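Local coordinates for UPF0255 protein frsA (Vibrio vulnificus, PDB 4I4C), which probably hydrolyses carboxylic esters, as a two-domain member of the FrsA family with an alpha/beta-hydrolase core, at residues 195-206 / 222-232; 128-136 / 149-157. One frame throughout, in Å; residues are numbered along the deposited sequence.

Interaction 1 (195-206 / 222-232); sequences VVIVSAGLDSLQ and IAMLTVDMPSV. With 6NA (hexanoic acid), chain D.
Gln206 meets Thr226 and Asp228 by wedging its CG between its own backbone N and carbonyl carbon (chi1 64°) and then running on extended, which lays its amide alongside Thr226 and Asp228. NE2 donates a straight bond to Asp228 OD2 (2.7 Å). Asp228 OD2 lies in the plane of the amide, whereas NE2 stands above the carboxylate plane, the two flat groups being 73° apart. At the other end of the amide, Thr226 OG1 donates to Gln206 OE1 (3.0 Å). Both amide atoms have second partners, OE1 in His183 and NE2 in Thr181 O, so the amide's rotation is well fixed. Strands 193-199 and 223-226 run parallel, joined over helix 210-217 as a beta-alpha-beta crossover of the alpha/beta-hydrolase sheet. Val196 N reaches Ala223 O and Val196 O takes Leu225 N, both at 2.9 Å; Val198 repeats the pattern with Leu225 O and Val227 N. On one face Ile197 CG2 touches Val227 CG2 at 3.7 Å, while on the other Val198 CG2 packs against Met224 CG beneath helix 210-217. Ser199 OG lies 2.8 Å from Val227 O, but its stronger partner is His248. Further along, one water links Ala200 N to Val227 O and a second links Ala200 O to Met229 N. The side chains of Leu202 and Val232 cross at about a right angle, Leu202 CD2 touching Val232 CG2 at 3.6 Å. Leu202 N donates to hexanoic acid O (2.9 Å), and Phe273 N also bonds the ligand, an arrangement consistent with the oxyanion hole of this fold.

Interaction 2 (128-136 / 149-157); sequences ASLCYSIAG and AQVLANSAY
The Tyr132 ring carries Leu152 CB over one face, 3.6 Å from the ring centroid and 16° off its normal, a CH-pi contact displaced toward the rim. Ala156 CB lies at the ring's edge, near its plane. The second aromatic, Tyr157, receives Ser129 OG in plane at its edge, where CD1 is the nearest ring atom (3.7 Å), and its ring also meets Phe126 edge-to-face. Together the segments form part of an antiparallel helical hairpin, with axes 7.7 Å apart at 164°, from the helical region outside the alpha/beta sheet. Tyr132 is a knob set into the hole formed by Ala149, Leu152, Ala153 and Ala156. Its CB sits against Ala153 CB at 3.8 Å, and ring atom CD2 lies 3.4 Å from Leu152 O, so both CB and the near side of the ring lie against the facing backbone. The hydroxyl leaves the interface to bond Gln110 on helix 98-114, while that of Tyr157 bonds His185 on the sheet. Small residues bring the helices close: Ser129 and Ala153 stand opposite each other with CA atoms 4.2 Å apart, and toward the end of helix 121-136 Ala149 CB packs on Ala135 CB and Gly136 N. Turned anti to the backbone N, the first torsion (chi1 -172°) carries Ser129 OG to the neighbouring helix as a buried polar link. Ser129 OG donates to Ala153 O at 2.8 Å, and Tyr157 N, in the regular helical bond, reaches the same oxygen from the opposite face of its carbonyl plane.

From the N terminus, helix 121-136 comes first; interaction 2 closes the turn that folds helix 144-163 back along it. The chain then enters the sheet through strands 167-175 and 178-186, and interaction 1 closes the crossover through helix 210-217. The two contacts therefore lie in series, neither nested nor crossed, with centres about 16 Å apart. They meet at Leu205, whose CD1 touches Ser133 OG (3.5 Å) and whose CD2 packs on Gln150 CD. Nearby, Ser133 OG bonds Asp208, and His185 on strand 178-186 joins Tyr157 OH to Met224 O, tying the helical hairpin to the alpha/beta core.

Interaction 1 (195-206 / 222-232)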
loop_
_atom_site.group_PDB
_atom_site.type_symbol
_atom_site.label_atom_id
_atom_site.label_comp_id
_atom_site.label_asym_id
_atom_site.label_seq_id
_atom_site.Cartn_x
_atom_site.Cartn_y
_atom_site.Cartn_z
ATOM N N VAL A 195 20.030 1.886 -2.591
ATOM C CA VAL A 195 18.650 2.365 -2.446
ATOM C C VAL A 195 17.648 1.322 -2.896
ATOM O O VAL A 195 17.900 0.570 -3.843
ATOM C CB VAL A 195 18.434 3.701 -3.233
ATOM C CG1 VAL A 195 18.629 3.498 -4.737
ATOM C CG2 VAL A 195 17.061 4.316 -2.925
ATOM N N VAL A 196 16.517 1.250 -2.207
ATOM C CA VAL A 196 15.425 0.431 -2.690
ATOM C C VAL A 196 14.210 1.299 -2.992
ATOM O O VAL A 196 13.822 2.132 -2.181
ATOM C CB VAL A 196 15.058 -0.679 -1.698
ATOM C CG1 VAL A 196 16.175 -1.694 -1.615
ATOM C CG2 VAL A 196 14.789 -0.097 -0.330
ATOM N N ILE A 197 13.632 1.120 -4.172
ATOM C CA ILE A 197 12.389 1.781 -4.510
ATOM C C ILE A 197 11.291 0.868 -3.988
ATOM O O ILE A 197 11.356 -0.344 -4.189
ATOM C CB ILE A 197 12.235 1.967 -6.016
ATOM C CG1 ILE A 197 13.438 2.742 -6.576
ATOM C CG2 ILE A 197 10.918 2.705 -6.315
ATOM C CD1 ILE A 197 13.557 2.710 -8.079
ATOM N N VAL A 198 10.311 1.438 -3.287
ATOM C CA VAL A 198 9.308 0.640 -2.592
ATOM C C VAL A 198 7.905 1.127 -2.913
ATOM O O VAL A 198 7.641 2.320 -2.810
ATOM C CB VAL A 198 9.519 0.696 -1.068
ATOM C CG1 VAL A 198 8.515 -0.188 -0.358
ATOM C CG2 VAL A 198 10.948 0.298 -0.704
ATOM N N SER A 199 7.014 0.213 -3.309
ATOM C CA SER A 199 5.596 0.547 -3.473
ATOM C C SER A 199 4.655 -0.456 -2.795
ATOM O O SER A 199 4.839 -1.664 -2.926
ATOM C CB SER A 199 5.247 0.670 -4.956
ATOM O OG SER A 199 5.861 1.816 -5.512
ATOM N N ALA A 200 3.660 0.051 -2.063
ATOM C CA ALA A 200 2.608 -0.800 -1.497
ATOM C C ALA A 200 1.446 -0.948 -2.482
ATOM O O ALA A 200 1.575 -0.582 -3.650
ATOM C CB ALA A 200 2.128 -0.258 -0.160
ATOM N N GLY A 201 0.316 -1.475 -2.013
ATOM C CA GLY A 201 -0.790 -1.799 -2.898
ATOM C C GLY A 201 -1.804 -0.680 -3.049
ATOM O O GLY A 201 -1.589 0.418 -2.542
ATOM N N LEU A 202 -2.917 -0.970 -3.724
ATOM C CA LEU A 202 -3.896 0.054 -4.116
ATOM C C LEU A 202 -4.652 0.759 -2.973
ATOM O O LEU A 202 -5.269 1.794 -3.203
ATOM C CB LEU A 202 -4.903 -0.520 -5.124
ATOM C CG LEU A 202 -4.311 -0.930 -6.480
ATOM C CD1 LEU A 202 -5.348 -1.672 -7.316
ATOM C CD2 LEU A 202 -3.793 0.293 -7.241
ATOM N N ASP A 203 -4.605 0.215 -1.760
ATOM C CA ASP A 203 -5.267 0.866 -0.622
ATOM C C ASP A 203 -4.296 1.343 0.461
ATOM O O ASP A 203 -4.695 1.605 1.603
ATOM C CB ASP A 203 -6.396 0.001 -0.034
ATOM C CG ASP A 203 -5.925 -1.371 0.412
ATOM O OD1 ASP A 203 -4.753 -1.526 0.794
ATOM O OD2 ASP A 203 -6.747 -2.309 0.391
ATOM N N SER A 204 -3.019 1.452 0.097
ATOM C CA SER A 204 -2.033 2.022 1.010
ATOM C C SER A 204 -1.585 3.371 0.462
ATOM O O SER A 204 -1.823 3.683 -0.704
ATOM C CB SER A 204 -0.813 1.090 1.129
ATOM O OG SER A 204 -1.086 -0.055 1.930
ATOM N N LEU A 205 -0.927 4.161 1.297
ATOM C CA LEU A 205 -0.269 5.376 0.840
ATOM C C LEU A 205 1.231 5.147 0.997
ATOM O O LEU A 205 1.657 4.335 1.827
ATOM C CB LEU A 205 -0.707 6.590 1.683
ATOM C CG LEU A 205 -2.187 6.932 1.891
ATOM C CD1 LEU A 205 -2.294 8.102 2.862
ATOM C CD2 LEU A 205 -2.923 7.258 0.594
ATOM N N GLN A 206 2.038 5.872 0.226
ATOM C CA GLN A 206 3.486 5.665 0.242
ATOM C C GLN A 206 4.123 6.005 1.590
ATOM O O GLN A 206 5.251 5.590 1.900
ATOM C CB GLN A 206 4.144 6.457 -0.886
ATOM C CG GLN A 206 4.014 7.962 -0.778
ATOM C CD GLN A 206 4.881 8.642 -1.810
ATOM O OE1 GLN A 206 6.075 8.794 -1.607
ATOM N NE2 GLN A 206 4.291 9.025 -2.937
ATOM N N ILE A 222 20.788 1.396 3.799
ATOM C CA ILE A 222 20.020 1.335 2.567
ATOM C C ILE A 222 18.922 2.403 2.558
ATOM O O ILE A 222 18.003 2.387 3.388
ATOM C CB ILE A 222 19.378 -0.055 2.365
ATOM C CG1 ILE A 222 20.454 -1.135 2.269
ATOM C CG2 ILE A 222 18.488 -0.067 1.100
ATOM C CD1 ILE A 222 19.895 -2.504 2.067
ATOM N N ALA A 223 19.023 3.331 1.616
ATOM C CA ALA A 223 18.013 4.360 1.452
ATOM C C ALA A 223 16.696 3.772 0.961
ATOM O O ALA A 223 16.675 2.812 0.192
ATOM C CB ALA A 223 18.498 5.443 0.501
ATOM N N MET A 224 15.589 4.358 1.405
ATOM C CA MET A 224 14.289 3.923 0.933
ATOM C C MET A 224 13.641 5.032 0.135
ATOM O O MET A 224 13.592 6.169 0.576
ATOM C CB MET A 224 13.388 3.505 2.095
ATOM C CG MET A 224 11.967 3.195 1.661
ATOM S SD MET A 224 10.918 2.534 2.963
ATOM C CE MET A 224 10.374 4.026 3.778
ATOM N N LEU A 225 13.139 4.697 -1.045
ATOM C CA LEU A 225 12.507 5.682 -1.901
ATOM C C LEU A 225 11.092 5.218 -2.173
ATOM O O LEU A 225 10.885 4.301 -2.956
ATOM C CB LEU A 225 13.284 5.819 -3.206
ATOM C CG LEU A 225 12.779 6.846 -4.212
ATOM C CD1 LEU A 225 12.780 8.227 -3.578
ATOM C CD2 LEU A 225 13.651 6.829 -5.455
ATOM N N THR A 226 10.115 5.821 -1.498
ATOM C CA THR A 226 8.726 5.393 -1.654
ATOM C C THR A 226 8.052 6.033 -2.866
ATOM O O THR A 226 8.331 7.179 -3.221
ATOM C CB THR A 226 7.900 5.656 -0.387
ATOM O OG1 THR A 226 7.935 7.052 -0.073
ATOM C CG2 THR A 226 8.478 4.871 0.787
ATOM N N VAL A 227 7.174 5.267 -3.506
ATOM C CA VAL A 227 6.444 5.730 -4.670
ATOM C C VAL A 227 5.028 5.164 -4.607
ATOM O O VAL A 227 4.837 4.014 -4.197
ATOM C CB VAL A 227 7.106 5.240 -5.991
ATOM C CG1 VAL A 227 6.395 5.843 -7.189
ATOM C CG2 VAL A 227 8.594 5.585 -6.037
ATOM N N ASP A 228 4.046 5.982 -4.992
ATOM C CA ASP A 228 2.667 5.541 -5.187
ATOM C C ASP A 228 2.423 5.018 -6.613
ATOM O O ASP A 228 2.750 5.691 -7.597
ATOM C CB ASP A 228 1.706 6.705 -4.923
ATOM C CG ASP A 228 1.565 7.043 -3.437
ATOM O OD1 ASP A 228 1.279 6.124 -2.639
ATOM O OD2 ASP A 228 1.737 8.232 -3.076
ATOM N N MET A 229 1.834 3.829 -6.715
ATOM C CA MET A 229 1.375 3.270 -7.992
ATOM C C MET A 229 0.454 4.268 -8.691
ATOM O O MET A 229 -0.182 5.085 -8.023
ATOM C CB MET A 229 0.578 1.982 -7.746
ATOM C CG MET A 229 1.382 0.816 -7.227
ATOM S SD MET A 229 2.314 0.081 -8.580
ATOM C CE MET A 229 1.002 -0.802 -9.429
ATOM N N PRO A 230 0.366 4.206 -10.030
ATOM C CA PRO A 230 -0.582 5.083 -10.740
ATOM C C PRO A 230 -2.013 4.949 -10.197
ATOM O O PRO A 230 -2.437 3.816 -9.970
ATOM C CB PRO A 230 -0.507 4.580 -12.186
ATOM C CG PRO A 230 0.855 3.985 -12.304
ATOM C CD PRO A 230 1.195 3.414 -10.954
ATOM N N SER A 231 -2.692 6.084 -9.983
ATOM C CA SER A 231 -4.084 6.206 -9.471
ATOM C C SER A 231 -4.146 6.280 -7.950
ATOM O O SER A 231 -5.202 6.570 -7.370
ATOM C CB SER A 231 -5.005 5.086 -9.968
ATOM O OG SER A 231 -4.711 3.866 -9.306
ATOM N N VAL A 232 -3.006 6.015 -7.314
ATOM C CA VAL A 232 -2.898 5.983 -5.857
ATOM C C VAL A 232 -2.162 7.207 -5.316
ATOM O O VAL A 232 -1.101 7.572 -5.831
ATOM C CB VAL A 232 -2.116 4.725 -5.396
ATOM C CG1 VAL A 232 -1.859 4.765 -3.890
ATOM C CG2 VAL A 232 -2.850 3.454 -5.785
HETATM C CA 6NA D . -4.318 -5.621 -4.571
HETATM C C 6NA D . -3.727 -4.506 -3.784
HETATM O O 6NA D . -2.777 -3.881 -4.168
HETATM C CB 6NA D . -5.669 -5.360 -5.084
HETATM C CG 6NA D . -6.272 -6.334 -5.963
HETATM C CD 6NA D . -6.599 -7.646 -5.428
HETATM C C6 6NA D . -7.886 -7.745 -4.780
HETATM O OXT 6NA D . -4.188 -4.209 -2.724
HETATM O O HOH W 1 3.536 2.886 -2.073
HETATM O O HOH W 2 1.010 2.284 -4.456
HETATM O O HOH W 3 0.815 3.793 -2.022
#

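Interaction 2 (128-136 / 149-157)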
loop_
_atom_site.group_PDB
_atom_site.type_symbol
_atom_site.label_atom_id
_atom_site.label_comp_id
_atom_site.label_asym_id
_atom_site.label_seq_id
_atom_site.Cartn_x
_atom_site.Cartn_y
_atom_site.Cartn_z
ATOM N N ALA A 128 1.205 9.473 14.120
ATOM C CA ALA A 128 0.033 10.284 13.799
ATOM C C ALA A 128 -0.325 10.145 12.324
ATOM O O ALA A 128 -1.502 9.984 11.966
ATOM C CB ALA A 128 0.294 11.734 14.135
ATOM N N SER A 129 0.712 10.210 11.482
ATOM C CA SER A 129 0.590 10.052 10.041
ATOM C C SER A 129 -0.111 8.761 9.708
ATOM O O SER A 129 -0.994 8.728 8.855
ATOM C CB SER A 129 1.969 10.017 9.383
ATOM O OG SER A 129 1.820 10.047 7.976
ATOM N N LEU A 130 0.293 7.698 10.393
ATOM C CA LEU A 130 -0.268 6.375 10.146
ATOM C C LEU A 130 -1.734 6.327 10.550
ATOM O O LEU A 130 -2.564 5.734 9.842
ATOM C CB LEU A 130 0.510 5.325 10.927
ATOM C CG LEU A 130 0.090 3.894 10.624
ATOM C CD1 LEU A 130 0.229 3.622 9.139
ATOM C CD2 LEU A 130 0.953 2.956 11.438
ATOM N N CYS A 131 -2.056 6.950 11.684
ATOM C CA CYS A 131 -3.447 6.972 12.138
ATOM C C CYS A 131 -4.333 7.703 11.141
ATOM O O CYS A 131 -5.436 7.258 10.859
ATOM C CB CYS A 131 -3.579 7.584 13.527
ATOM S SG CYS A 131 -2.831 6.567 14.789
ATOM N N TYR A 132 -3.832 8.819 10.612
ATOM C CA TYR A 132 -4.538 9.585 9.598
ATOM C C TYR A 132 -4.730 8.804 8.290
ATOM O O TYR A 132 -5.772 8.922 7.642
ATOM C CB TYR A 132 -3.785 10.886 9.288
ATOM C CG TYR A 132 -3.761 11.885 10.411
ATOM C CD1 TYR A 132 -4.884 12.088 11.216
ATOM C CD2 TYR A 132 -2.615 12.615 10.686
ATOM C CE1 TYR A 132 -4.867 12.994 12.251
ATOM C CE2 TYR A 132 -2.588 13.530 11.734
ATOM C CZ TYR A 132 -3.721 13.715 12.508
ATOM O OH TYR A 132 -3.718 14.625 13.548
ATOM N N SER A 133 -3.704 8.055 7.886
ATOM C CA SER A 133 -3.781 7.188 6.708
ATOM C C SER A 133 -4.864 6.125 6.881
ATOM O O SER A 133 -5.713 5.928 6.006
ATOM C CB SER A 133 -2.424 6.533 6.413
ATOM O OG SER A 133 -2.533 5.602 5.345
ATOM N N ILE A 134 -4.838 5.439 8.013
ATOM C CA ILE A 134 -5.897 4.482 8.343
ATOM C C ILE A 134 -7.293 5.134 8.382
ATOM O O ILE A 134 -8.280 4.551 7.917
ATOM C CB ILE A 134 -5.596 3.793 9.686
ATOM C CG1 ILE A 134 -4.339 2.924 9.540
ATOM C CG2 ILE A 134 -6.792 2.988 10.151
ATOM C CD1 ILE A 134 -3.669 2.549 10.843
ATOM N N ALA A 135 -7.373 6.346 8.935
ATOM C CA ALA A 135 -8.624 7.116 8.913
ATOM C C ALA A 135 -9.204 7.229 7.497
ATOM O O ALA A 135 -10.418 7.171 7.301
ATOM C CB ALA A 135 -8.416 8.512 9.521
ATOM N N GLY A 136 -8.329 7.389 6.505
ATOM C CA GLY A 136 -8.784 7.547 5.138
ATOM C C GLY A 136 -8.951 6.226 4.394
ATOM O O GLY A 136 -9.613 6.153 3.351
ATOM N N ALA A 149 -8.246 13.346 5.583
ATOM C CA ALA A 149 -7.360 12.450 6.332
ATOM C C ALA A 149 -5.994 12.285 5.648
ATOM O O ALA A 149 -4.955 12.271 6.304
ATOM C CB ALA A 149 -8.009 11.092 6.483
ATOM N N GLN A 150 -6.026 12.144 4.329
ATOM C CA GLN A 150 -4.828 11.973 3.509
ATOM C C GLN A 150 -3.975 13.252 3.507
ATOM O O GLN A 150 -2.750 13.207 3.381
ATOM C CB GLN A 150 -5.244 11.593 2.086
ATOM C CG GLN A 150 -4.128 11.047 1.215
ATOM C CD GLN A 150 -4.612 10.607 -0.165
ATOM O OE1 GLN A 150 -3.950 10.857 -1.168
ATOM N NE2 GLN A 150 -5.761 9.942 -0.215
ATOM N N VAL A 151 -4.628 14.401 3.664
ATOM C CA VAL A 151 -3.898 15.661 3.771
ATOM C C VAL A 151 -3.133 15.679 5.092
ATOM O O VAL A 151 -1.969 16.059 5.145
ATOM C CB VAL A 151 -4.846 16.893 3.672
ATOM C CG1 VAL A 151 -4.151 18.157 4.171
ATOM C CG2 VAL A 151 -5.349 17.072 2.241
ATOM N N LEU A 152 -3.791 15.234 6.154
ATOM C CA LEU A 152 -3.197 15.235 7.489
ATOM C C LEU A 152 -2.091 14.205 7.576
ATOM O O LEU A 152 -1.065 14.426 8.236
ATOM C CB LEU A 152 -4.267 14.943 8.554
ATOM C CG LEU A 152 -5.258 16.087 8.795
ATOM C CD1 LEU A 152 -6.341 15.653 9.772
ATOM C CD2 LEU A 152 -4.540 17.324 9.303
ATOM N N ALA A 153 -2.321 13.069 6.922
ATOM C CA ALA A 153 -1.331 12.017 6.863
ATOM C C ALA A 153 -0.062 12.600 6.272
ATOM O O ALA A 153 1.010 12.451 6.843
ATOM C CB ALA A 153 -1.834 10.851 6.011
ATOM N N ASN A 154 -0.198 13.277 5.131
ATOM C CA ASN A 154 0.956 13.871 4.448
ATOM C C ASN A 154 1.632 14.994 5.242
ATOM O O ASN A 154 2.854 15.035 5.335
ATOM C CB ASN A 154 0.578 14.353 3.040
ATOM C CG ASN A 154 0.454 13.206 2.038
ATOM O OD1 ASN A 154 1.311 12.325 1.982
ATOM N ND2 ASN A 154 -0.611 13.222 1.234
ATOM N N SER A 155 0.859 15.908 5.824
ATOM C CA SER A 155 1.497 16.972 6.600
ATOM C C SER A 155 2.190 16.396 7.855
ATOM O O SER A 155 3.269 16.827 8.232
ATOM C CB SER A 155 0.519 18.118 6.937
ATOM O OG SER A 155 -0.545 17.688 7.758
ATOM N N ALA A 156 1.606 15.376 8.467
ATOM C CA ALA A 156 2.233 14.789 9.632
ATOM C C ALA A 156 3.545 14.070 9.290
ATOM O O ALA A 156 4.497 14.098 10.075
ATOM C CB ALA A 156 1.256 13.865 10.379
ATOM N N TYR A 157 3.594 13.422 8.128
ATOM C CA TYR A 157 4.805 12.720 7.704
ATOM C C TYR A 157 5.981 13.675 7.519
ATOM O O TYR A 157 7.104 13.379 7.931
ATOM C CB TYR A 157 4.557 11.970 6.390
ATOM C CG TYR A 157 5.487 10.791 6.155
ATOM C CD1 TYR A 157 5.216 9.545 6.717
ATOM C CD2 TYR A 157 6.621 10.920 5.359
ATOM C CE1 TYR A 157 6.044 8.466 6.500
ATOM C CE2 TYR A 157 7.468 9.833 5.136
ATOM C CZ TYR A 157 7.170 8.615 5.710
ATOM O OH TYR A 157 7.987 7.532 5.505
#